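Local coordinates for protein aminoglycoside 3'-phosphotransferase AphA1-IAB (Acinetobacter baumannii, PDB 4FEU) that confers resistance to kanamycin and related aminoglycosides, probably by transferring a phosphate from ATP to the 3'-hydroxyl of the drug, at residues A101-T106 / K211-I216; L53-G58 / D94-T99; R226-A231 / Q263-L268. All coordinates share one frame; numbering follows the deposited sequence.

Contact 1: residues A101-T106 / K211-I216; sequences AIPGKT and KLIGCI. With 537 (2,6-dihydroanthra/1,9-cd/pyrazol-6-one), chain H.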
loop_
_atom_site.group_PDB
_atom_site.type_symbol
_atom_site.label_atom_id
_atom_site.label_comp_id
_atom_site.label_asym_id
_atom_site.label_seq_id
_atom_site.Cartn_x
_atom_site.Cartn_y
_atom_site.Cartn_z
ATOM N N ALA A 101 16.725 0.598 0.104
ATOM C CA ALA A 101 15.770 0.971 1.128
ATOM C C ALA A 101 15.534 2.486 1.119
ATOM O O ALA A 101 16.407 3.255 0.723
ATOM C CB ALA A 101 16.302 0.556 2.481
ATOM N N ILE A 102 14.363 2.910 1.595
ATOM C CA ILE A 102 14.041 4.314 1.785
ATOM C C ILE A 102 14.413 4.564 3.242
ATOM O O ILE A 102 13.879 3.889 4.126
ATOM C CB ILE A 102 12.566 4.673 1.480
ATOM C CG1 ILE A 102 12.224 4.451 -0.017
ATOM C CG2 ILE A 102 12.305 6.139 1.887
ATOM C CD1 ILE A 102 10.745 4.853 -0.397
ATOM N N PRO A 103 15.398 5.448 3.516
ATOM C CA PRO A 103 15.822 5.658 4.923
ATOM C C PRO A 103 14.740 6.272 5.815
ATOM O O PRO A 103 13.905 7.019 5.335
ATOM C CB PRO A 103 17.043 6.578 4.789
ATOM C CG PRO A 103 16.827 7.309 3.498
ATOM C CD PRO A 103 16.165 6.308 2.582
ATOM N N GLY A 104 14.750 5.950 7.092
ATOM C CA GLY A 104 13.756 6.493 8.009
ATOM C C GLY A 104 12.782 5.495 8.604
ATOM O O GLY A 104 13.047 4.289 8.631
ATOM N N LYS A 105 11.648 5.995 9.089
ATOM C CA LYS A 105 10.651 5.186 9.780
ATOM C C LYS A 105 9.307 5.275 9.091
ATOM O O LYS A 105 9.038 6.266 8.405
ATOM C CB LYS A 105 10.477 5.690 11.242
ATOM C CG LYS A 105 11.743 5.829 12.097
ATOM C CD LYS A 105 12.209 4.511 12.701
ATOM C CE LYS A 105 13.620 4.171 12.262
ATOM N NZ LYS A 105 13.981 2.759 12.568
ATOM N N THR A 106 8.428 4.279 9.330
ATOM C CA THR A 106 7.077 4.302 8.793
ATOM C C THR A 106 6.334 5.443 9.475
ATOM O O THR A 106 6.655 5.782 10.614
ATOM C CB THR A 106 6.342 2.961 9.044
ATOM O OG1 THR A 106 6.114 2.773 10.451
ATOM C CG2 THR A 106 7.075 1.754 8.443
ATOM N N LYS A 211 10.093 15.069 7.369
ATOM C CA LYS A 211 9.598 14.999 5.988
ATOM C C LYS A 211 9.265 13.585 5.517
ATOM O O LYS A 211 9.986 12.632 5.823
ATOM C CB LYS A 211 10.615 15.641 5.015
ATOM C CG LYS A 211 10.651 17.167 5.059
ATOM C CD LYS A 211 11.918 17.738 4.412
ATOM C CE LYS A 211 13.046 17.950 5.407
ATOM N NZ LYS A 211 14.381 17.693 4.803
ATOM N N LEU A 212 8.194 13.472 4.730
ATOM C CA LEU A 212 7.728 12.231 4.111
ATOM C C LEU A 212 8.587 12.049 2.852
ATOM O O LEU A 212 8.446 12.802 1.888
ATOM C CB LEU A 212 6.221 12.353 3.784
ATOM C CG LEU A 212 5.514 11.238 2.996
ATOM C CD1 LEU A 212 5.824 9.863 3.542
ATOM C CD2 LEU A 212 4.016 11.415 3.072
ATOM N N ILE A 213 9.515 11.089 2.891
ATOM C CA ILE A 213 10.471 10.913 1.801
ATOM C C ILE A 213 10.148 9.892 0.690
ATOM O O ILE A 213 10.830 9.892 -0.321
ATOM C CB ILE A 213 11.945 10.861 2.301
ATOM C CG1 ILE A 213 12.236 9.586 3.112
ATOM C CG2 ILE A 213 12.338 12.146 3.087
ATOM C CD1 ILE A 213 13.681 9.212 3.040
ATOM N N GLY A 214 9.124 9.063 0.872
ATOM C CA GLY A 214 8.745 8.089 -0.144
ATOM C C GLY A 214 7.734 7.058 0.291
ATOM O O GLY A 214 7.293 7.062 1.434
ATOM N N CYS A 215 7.350 6.183 -0.634
ATOM C CA CYS A 215 6.408 5.106 -0.369
ATOM C C CYS A 215 6.923 3.814 -0.904
ATOM O O CYS A 215 7.749 3.795 -1.824
ATOM C CB CYS A 215 5.013 5.407 -0.899
ATOM S SG CYS A 215 4.944 5.602 -2.689
ATOM N N ILE A 216 6.460 2.728 -0.279
ATOM C CA ILE A 216 6.819 1.354 -0.580
ATOM C C ILE A 216 5.527 0.565 -0.806
ATOM O O ILE A 216 4.440 1.119 -0.618
ATOM C CB ILE A 216 7.702 0.778 0.584
ATOM C CG1 ILE A 216 6.957 0.776 1.950
ATOM C CG2 ILE A 216 9.050 1.532 0.684
ATOM C CD1 ILE A 216 7.537 -0.159 3.049
HETATM C C1 537 H . 11.891 -1.722 -0.376
HETATM C C2 537 H . 12.036 -0.730 0.594
HETATM C C3 537 H . 11.487 -0.930 1.857
HETATM C C4 537 H . 10.837 -2.156 2.155
HETATM C C5 537 H . 10.636 -3.112 1.152
HETATM C C6 537 H . 11.180 -2.896 -0.110
HETATM C C11 537 H . 11.119 -0.259 4.102
HETATM C C12 537 H . 11.398 0.777 4.956
HETATM C C13 537 H . 10.907 0.699 6.267
HETATM C C14 537 H . 10.189 -0.453 6.638
HETATM C C15 537 H . 9.945 -1.504 5.727
HETATM C C16 537 H . 10.475 -1.434 4.439
HETATM C C20 537 H . 10.351 -2.421 3.447
HETATM C C21 537 H . 11.646 0.029 2.869
HETATM O O22 537 H . 9.742 -3.474 3.656
HETATM N N23 537 H . 12.216 1.233 3.030
HETATM N N24 537 H . 12.099 1.644 4.211
#
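Apolar contacts carry this meeting: Ile102 packs on Ile213 and Ile216, and Pro103 on Ile213. Ile102 reaches across with both branches. Its CG2, anti to the backbone N, lies 3.6 Å from Ile213 CD1, and these two side chains run past each other in opposite senses. The other branch ends in CD1, which settles over the backbone beyond Gly214 and comes to 3.5 Å from Cys215 O. The same methyl touches Ile216 CG2 at 3.9 Å. Having no side chain, Gly214 leaves this methyl room against the main chain. Pro103 meets Ile213 at about a right angle, its ring carbon CG 3.7 Å from Ile213 CD1, while that methyl also presses closely on the carbonyl Pro103 O.

The polar bonds go to the bound anthrapyrazolone. Ile102 N donates to its N23 at 3.1 Å, and its N24 donates back to Ile102 O at 2.9 Å, a two-point backbone grip that fixes the pyrazole edge. The bond to the carbonyl is the more bent of the two, at 141°. Ile216 covers one face of the ligand: its CG1 stands between the backbone N and the carbonyl carbon (chi1 61°), which carries CD1 to 3.5 Å from ligand C16. The pairing resembles the hinge binding of inhibitors to protein kinases.

Around this pocket wall, Pro83 packs on Ile102 and Ile216. Strand 205-208 lies between strands 105-106 and 211-215 in a small antiparallel sheet, with Ile213 and Gly214 both facing its Ile206 in a classic beta bulge, and helix 118-134 packs on Cys215 through Phe128.

Contact 2: residues L53-G58 / D94-T99; sequences LFLKHG and DAWLLT. With 537 (2,6-dihydroanthra/1,9-cd/pyrazol-6-one), chain H.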
loop_
_atom_site.group_PDB
_atom_site.type_symbol
_atom_site.label_atom_id
_atom_site.label_comp_id
_atom_site.label_asym_id
_atom_site.label_seq_id
_atom_site.Cartn_x
_atom_site.Cartn_y
_atom_site.Cartn_z
ATOM N N LEU A 53 19.599 -2.656 1.711
ATOM C CA LEU A 53 18.842 -3.166 0.573
ATOM C C LEU A 53 17.728 -4.073 1.067
ATOM O O LEU A 53 17.808 -4.594 2.185
ATOM C CB LEU A 53 19.712 -3.923 -0.455
ATOM C CG LEU A 53 20.995 -3.259 -1.007
ATOM C CD1 LEU A 53 21.736 -4.214 -1.946
ATOM C CD2 LEU A 53 20.713 -1.967 -1.751
ATOM N N PHE A 54 16.689 -4.260 0.231
ATOM C CA PHE A 54 15.614 -5.205 0.493
ATOM C C PHE A 54 15.538 -6.170 -0.659
ATOM O O PHE A 54 15.717 -5.772 -1.806
ATOM C CB PHE A 54 14.251 -4.523 0.740
ATOM C CG PHE A 54 14.095 -3.966 2.135
ATOM C CD1 PHE A 54 13.728 -4.786 3.190
ATOM C CD2 PHE A 54 14.354 -2.626 2.400
ATOM C CE1 PHE A 54 13.601 -4.269 4.491
ATOM C CE2 PHE A 54 14.225 -2.112 3.698
ATOM C CZ PHE A 54 13.848 -2.935 4.735
ATOM N N LEU A 55 15.330 -7.445 -0.357
ATOM C CA LEU A 55 15.158 -8.498 -1.358
ATOM C C LEU A 55 13.831 -9.177 -1.069
ATOM O O LEU A 55 13.613 -9.673 0.032
ATOM C CB LEU A 55 16.338 -9.508 -1.372
ATOM C CG LEU A 55 16.267 -10.721 -2.359
ATOM C CD1 LEU A 55 16.230 -10.290 -3.830
ATOM C CD2 LEU A 55 17.422 -11.702 -2.140
ATOM N N LYS A 56 12.906 -9.078 -2.016
ATOM C CA LYS A 56 11.598 -9.716 -1.973
ATOM C C LYS A 56 11.683 -11.003 -2.819
ATOM O O LYS A 56 12.261 -10.981 -3.908
ATOM C CB LYS A 56 10.537 -8.797 -2.569
ATOM C CG LYS A 56 9.906 -7.834 -1.604
ATOM C CD LYS A 56 8.432 -7.679 -1.965
ATOM C CE LYS A 56 7.677 -6.775 -1.015
ATOM N NZ LYS A 56 6.288 -7.277 -0.772
ATOM N N HIS A 57 11.174 -12.130 -2.298
ATOM C CA HIS A 57 11.159 -13.397 -3.028
ATOM C C HIS A 57 9.752 -13.936 -3.037
ATOM O O HIS A 57 9.121 -14.048 -1.989
ATOM C CB HIS A 57 12.148 -14.429 -2.448
ATOM C CG HIS A 57 12.098 -15.787 -3.114
ATOM N ND1 HIS A 57 12.251 -16.959 -2.385
ATOM C CD2 HIS A 57 11.901 -16.115 -4.414
ATOM C CE1 HIS A 57 12.147 -17.947 -3.259
ATOM N NE2 HIS A 57 11.930 -17.493 -4.489
ATOM N N GLY A 58 9.264 -14.228 -4.225
ATOM C CA GLY A 58 7.949 -14.805 -4.442
ATOM C C GLY A 58 8.062 -16.151 -5.123
ATOM O O GLY A 58 8.721 -16.272 -6.156
ATOM N N ASP A 94 9.765 -18.578 -9.703
ATOM C CA ASP A 94 10.354 -17.625 -8.768
ATOM C C ASP A 94 10.594 -16.247 -9.304
ATOM O O ASP A 94 10.997 -16.068 -10.455
ATOM C CB ASP A 94 11.661 -18.181 -8.183
ATOM C CG ASP A 94 11.484 -19.485 -7.443
ATOM O OD1 ASP A 94 11.578 -20.555 -8.092
ATOM O OD2 ASP A 94 11.181 -19.438 -6.235
ATOM N N ALA A 95 10.379 -15.264 -8.436
ATOM C CA ALA A 95 10.632 -13.861 -8.729
ATOM C C ALA A 95 11.439 -13.324 -7.575
ATOM O O ALA A 95 11.113 -13.572 -6.411
ATOM C CB ALA A 95 9.330 -13.085 -8.902
ATOM N N TRP A 96 12.535 -12.658 -7.900
ATOM C CA TRP A 96 13.449 -12.084 -6.925
ATOM C C TRP A 96 13.559 -10.625 -7.227
ATOM O O TRP A 96 13.925 -10.273 -8.349
ATOM C CB TRP A 96 14.821 -12.737 -7.056
ATOM C CG TRP A 96 14.817 -14.200 -6.774
ATOM C CD1 TRP A 96 14.554 -15.213 -7.652
ATOM C CD2 TRP A 96 15.099 -14.816 -5.519
ATOM N NE1 TRP A 96 14.661 -16.428 -7.017
ATOM C CE2 TRP A 96 15.025 -16.214 -5.711
ATOM C CE3 TRP A 96 15.458 -14.324 -4.253
ATOM C CZ2 TRP A 96 15.294 -17.124 -4.683
ATOM C CZ3 TRP A 96 15.724 -15.224 -3.235
ATOM C CH2 TRP A 96 15.636 -16.606 -3.451
ATOM N N LEU A 97 13.238 -9.770 -6.236
ATOM C CA LEU A 97 13.270 -8.304 -6.362
ATOM C C LEU A 97 14.195 -7.632 -5.361
ATOM O O LEU A 97 13.861 -7.498 -4.175
ATOM C CB LEU A 97 11.848 -7.716 -6.277
ATOM C CG LEU A 97 11.705 -6.205 -6.378
ATOM C CD1 LEU A 97 12.304 -5.651 -7.695
ATOM C CD2 LEU A 97 10.261 -5.800 -6.186
ATOM N N LEU A 98 15.331 -7.163 -5.862
ATOM C CA LEU A 98 16.355 -6.471 -5.082
ATOM C C LEU A 98 16.239 -4.965 -5.281
ATOM O O LEU A 98 16.334 -4.482 -6.420
ATOM C CB LEU A 98 17.763 -6.960 -5.462
ATOM C CG LEU A 98 18.898 -6.403 -4.600
ATOM C CD1 LEU A 98 18.749 -6.829 -3.138
ATOM C CD2 LEU A 98 20.277 -6.744 -5.201
ATOM N N THR A 99 16.010 -4.230 -4.176
ATOM C CA THR A 99 15.817 -2.781 -4.228
ATOM C C THR A 99 16.602 -2.084 -3.148
ATOM O O THR A 99 16.999 -2.726 -2.190
ATOM C CB THR A 99 14.302 -2.420 -4.061
ATOM O OG1 THR A 99 13.869 -2.779 -2.747
ATOM C CG2 THR A 99 13.392 -3.050 -5.136
HETATM C C1 537 H . 11.891 -1.722 -0.376
HETATM C C2 537 H . 12.036 -0.730 0.594
HETATM C C3 537 H . 11.487 -0.930 1.857
HETATM C C4 537 H . 10.837 -2.156 2.155
HETATM C C5 537 H . 10.636 -3.112 1.152
HETATM C C6 537 H . 11.180 -2.896 -0.110
HETATM C C11 537 H . 11.119 -0.259 4.102
HETATM C C12 537 H . 11.398 0.777 4.956
HETATM C C13 537 H . 10.907 0.699 6.267
HETATM C C14 537 H . 10.189 -0.453 6.638
HETATM C C15 537 H . 9.945 -1.504 5.727
HETATM C C16 537 H . 10.475 -1.434 4.439
HETATM C C20 537 H . 10.351 -2.421 3.447
HETATM C C21 537 H . 11.646 0.029 2.869
HETATM O O22 537 H . 9.742 -3.474 3.656
HETATM N N23 537 H . 12.216 1.233 3.030
HETATM N N24 537 H . 12.099 1.644 4.211
#
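His57 turns its CG anti to the backbone N (chi1 176°), while Trp96 keeps its CG beside its own N (chi1 -62°), and the rings lie flat on each other. They stack face to face with centroids 3.6 Å apart and planes only 7° from parallel. The imidazole is held in rotation at its edge, where His57 NE2 donates to Asp94 OD2 at 2.7 Å. That oxygen is met on its anti side and lies near the imidazole plane. Leu55 CD2 extends the same face of the sheet, 3.9 Å from Trp96 CE3 near the indole plane.

The strands are joined by paired backbone bonds, such as Lys56 N to Leu97 O at 2.8 Å, with Leu97 N returning the bond to Lys56 O. At the far end, Phe54 lays its ring over the bound anthrapyrazolone, CD2 3.4 Å from ligand C3, and Thr99 OG1 comes to 3.3 Å from ligand C1.

Lys56 makes a long, weak ion pair with Glu69 of helix 62-76, consistent with the strand-lysine and helix-glutamate pair of protein kinases. The ladder belongs to the five-stranded sheet of the kinase-like N-terminal lobe, covering one face of the inhibitor in the probable nucleotide pocket.

Contact 3: residues R226-A231 / Q263-L268; sequences RYQDLA and QFHLML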
loop_
_atom_site.group_PDB
_atom_site.type_symbol
_atom_site.label_atom_id
_atom_site.label_comp_id
_atom_site.label_asym_id
_atom_site.label_seq_id
_atom_site.Cartn_x
_atom_site.Cartn_y
_atom_site.Cartn_z
ATOM N N ARG A 226 -9.997 7.526 -6.099
ATOM C CA ARG A 226 -9.140 8.098 -5.037
ATOM C C ARG A 226 -9.425 7.569 -3.618
ATOM O O ARG A 226 -8.523 7.585 -2.768
ATOM C CB ARG A 226 -9.153 9.646 -5.072
ATOM C CG ARG A 226 -10.523 10.306 -4.905
ATOM C CD ARG A 226 -10.413 11.808 -5.060
ATOM N NE ARG A 226 -10.580 12.220 -6.450
ATOM C CZ ARG A 226 -9.720 12.965 -7.146
ATOM N NH1 ARG A 226 -8.585 13.384 -6.590
ATOM N NH2 ARG A 226 -9.978 13.277 -8.408
ATOM N N TYR A 227 -10.676 7.100 -3.361
ATOM C CA TYR A 227 -11.072 6.529 -2.075
ATOM C C TYR A 227 -10.379 5.231 -1.816
ATOM O O TYR A 227 -10.339 4.801 -0.676
ATOM C CB TYR A 227 -12.593 6.405 -1.912
ATOM C CG TYR A 227 -13.241 7.719 -1.531
ATOM C CD1 TYR A 227 -13.459 8.718 -2.487
ATOM C CD2 TYR A 227 -13.589 7.990 -0.209
ATOM C CE1 TYR A 227 -13.980 9.959 -2.133
ATOM C CE2 TYR A 227 -14.094 9.236 0.159
ATOM C CZ TYR A 227 -14.309 10.209 -0.811
ATOM O OH TYR A 227 -14.841 11.429 -0.476
ATOM N N GLN A 228 -9.785 4.618 -2.843
ATOM C CA GLN A 228 -8.970 3.431 -2.638
ATOM C C GLN A 228 -7.845 3.810 -1.655
ATOM O O GLN A 228 -7.582 3.080 -0.713
ATOM C CB GLN A 228 -8.369 2.933 -3.981
ATOM C CG GLN A 228 -7.382 1.739 -3.845
ATOM C CD GLN A 228 -7.960 0.556 -3.097
ATOM O OE1 GLN A 228 -9.172 0.288 -3.142
ATOM N NE2 GLN A 228 -7.102 -0.187 -2.405
ATOM N N ASP A 229 -7.199 4.962 -1.873
ATOM C CA ASP A 229 -6.120 5.398 -0.992
ATOM C C ASP A 229 -6.673 6.127 0.222
ATOM O O ASP A 229 -6.201 5.896 1.351
ATOM C CB ASP A 229 -5.099 6.258 -1.752
ATOM C CG ASP A 229 -4.414 5.553 -2.907
ATOM O OD1 ASP A 229 -4.218 4.324 -2.826
ATOM O OD2 ASP A 229 -4.134 6.214 -3.916
ATOM N N LEU A 230 -7.665 7.012 -0.001
ATOM C CA LEU A 230 -8.276 7.763 1.101
ATOM C C LEU A 230 -8.856 6.870 2.174
ATOM O O LEU A 230 -8.546 7.087 3.345
ATOM C CB LEU A 230 -9.265 8.857 0.641
ATOM C CG LEU A 230 -8.618 10.016 -0.143
ATOM C CD1 LEU A 230 -9.592 10.639 -1.104
ATOM C CD2 LEU A 230 -8.020 11.052 0.777
ATOM N N ALA A 231 -9.594 5.822 1.794
ATOM C CA ALA A 231 -10.195 4.922 2.783
ATOM C C ALA A 231 -9.189 4.171 3.652
ATOM O O ALA A 231 -9.377 4.133 4.867
ATOM C CB ALA A 231 -11.190 3.963 2.144
ATOM N N GLN A 263 -16.783 3.500 3.050
ATOM C CA GLN A 263 -17.144 2.162 3.532
ATOM C C GLN A 263 -16.903 1.054 2.503
ATOM O O GLN A 263 -16.367 -0.001 2.855
ATOM C CB GLN A 263 -18.571 2.128 4.103
ATOM C CG GLN A 263 -18.636 2.622 5.558
ATOM C CD GLN A 263 -17.837 1.765 6.528
ATOM O OE1 GLN A 263 -18.202 0.627 6.828
ATOM N NE2 GLN A 263 -16.720 2.287 7.030
ATOM N N PHE A 264 -17.253 1.309 1.237
ATOM C CA PHE A 264 -17.042 0.342 0.176
ATOM C C PHE A 264 -15.561 -0.063 0.107
ATOM O O PHE A 264 -15.275 -1.254 0.095
ATOM C CB PHE A 264 -17.510 0.889 -1.196
ATOM C CG PHE A 264 -17.127 -0.054 -2.314
ATOM C CD1 PHE A 264 -17.969 -1.101 -2.682
ATOM C CD2 PHE A 264 -15.884 0.036 -2.929
ATOM C CE1 PHE A 264 -17.588 -2.015 -3.667
ATOM C CE2 PHE A 264 -15.501 -0.882 -3.912
ATOM C CZ PHE A 264 -16.366 -1.888 -4.287
ATOM N N HIS A 265 -14.642 0.911 0.058
ATOM C CA HIS A 265 -13.207 0.639 -0.052
ATOM C C HIS A 265 -12.585 -0.035 1.159
ATOM O O HIS A 265 -11.664 -0.829 1.004
ATOM C CB HIS A 265 -12.419 1.878 -0.546
ATOM C CG HIS A 265 -12.689 2.212 -1.989
ATOM N ND1 HIS A 265 -13.688 3.112 -2.352
ATOM C CD2 HIS A 265 -12.100 1.741 -3.107
ATOM C CE1 HIS A 265 -13.644 3.198 -3.676
ATOM N NE2 HIS A 265 -12.709 2.390 -4.184
ATOM N N LEU A 266 -13.141 0.225 2.346
ATOM C CA LEU A 266 -12.747 -0.384 3.612
ATOM C C LEU A 266 -13.207 -1.847 3.618
ATOM O O LEU A 266 -12.472 -2.734 4.050
ATOM C CB LEU A 266 -13.438 0.391 4.726
ATOM C CG LEU A 266 -12.611 1.262 5.640
ATOM C CD1 LEU A 266 -11.214 1.504 5.120
ATOM C CD2 LEU A 266 -13.369 2.490 6.036
HETATM N N MSE A 267 -14.407 -2.101 3.101
HETATM C CA MSE A 267 -14.940 -3.468 3.007
HETATM C C MSE A 267 -14.193 -4.281 1.935
HETATM O O MSE A 267 -13.889 -5.446 2.164
HETATM C CB MSE A 267 -16.456 -3.458 2.763
HETATM C CG MSE A 267 -17.234 -2.949 3.960
HETATM SE SE MSE A 267 -19.136 -2.759 3.613
HETATM C CE MSE A 267 -19.653 -4.571 4.101
ATOM N N LEU A 268 -13.858 -3.654 0.782
ATOM C CA LEU A 268 -13.093 -4.328 -0.269
ATOM C C LEU A 268 -11.693 -4.750 0.245
ATOM O O LEU A 268 -11.251 -5.856 -0.079
ATOM C CB LEU A 268 -12.983 -3.463 -1.540
ATOM C CG LEU A 268 -12.182 -4.041 -2.707
ATOM C CD1 LEU A 268 -12.833 -5.316 -3.260
ATOM C CD2 LEU A 268 -12.009 -3.010 -3.795
HETATM O O HOH W 1 -9.893 -1.486 -1.072
#
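This is a buried helix-helix crossing in the helical part of the fold, where His265 of helix 259-268 leans into Tyr227, Gln228 and Ala231 in the N-terminal part of helix 227-237. The short axes approach to 8.5 Å and cross at -79°, so the touching surface is compact and centred on one ring. With His265 CG lying beside its backbone N (chi1 -70°), the imidazole extends across the backbone of the other helix. One face covers the main chain at Tyr227 C and Gln228 N, offset toward the ring's rim, while Phe264 CD2 lies over the centre of the opposite face. Tyr227 CB comes to 3.5 Å from His265 ND1, an atom whose hydrogen bond goes to Lys261 O, one turn earlier in its own helix.

Gln228 bends at chi2 and brings OE1 to 3.3 Å from His265 CD2, the amide plane turned steeply against the ring. A water ties the same oxygen to the other helix, donating to Gln228 OE1 and, at 2.8 Å, to His265 O. The amide NE2 is bonded to Gly198 O, so both ends of the group have a partner, consistent with the modelled orientation of the amide.

Beside the imidazole the contact becomes apolar. Ala231 CB sits 3.6 Å from His265 CB and 3.9 Å from Leu266 CD1. The same leucine methyl comes to 3.2 Å from Ala231 O, close for a methyl, but chi1 (-110°) is off the staggered positions, making this end less certain.

Next door, Asp229 bonds the backbone N of His197 and Gly198, just before the probable proton acceptor Asp199. Helix 118-134 flanks helix 227-237 through Leu129, while helix 146-158 and helix 176-184 pack against Leu268.

Overall arrangement
Contacts 1 and 2 enclose one ligand from opposite faces: Ile216 packs on one face of the anthrapyrazolone and Phe54 on the other. The two contacts meet directly where Ala101 CB touches Phe54 CE2 at 3.6 Å, and strand 94-100 leads straight into the linker at residues 101-104. Contact 3 stands apart, its centre about 23 Å from that of contact 1 and about 28 Å from that of contact 2, across the middle of the chain. It belongs to the aminoglycoside side: the Leu266 side chain is about 7 Å from bound kanamycin, and that of Gln228 about 6 Å from Asp199. The side chains of Ile216 and Lys56 each lie about 9 Å from the side chain of Asp199, the probable proton acceptor.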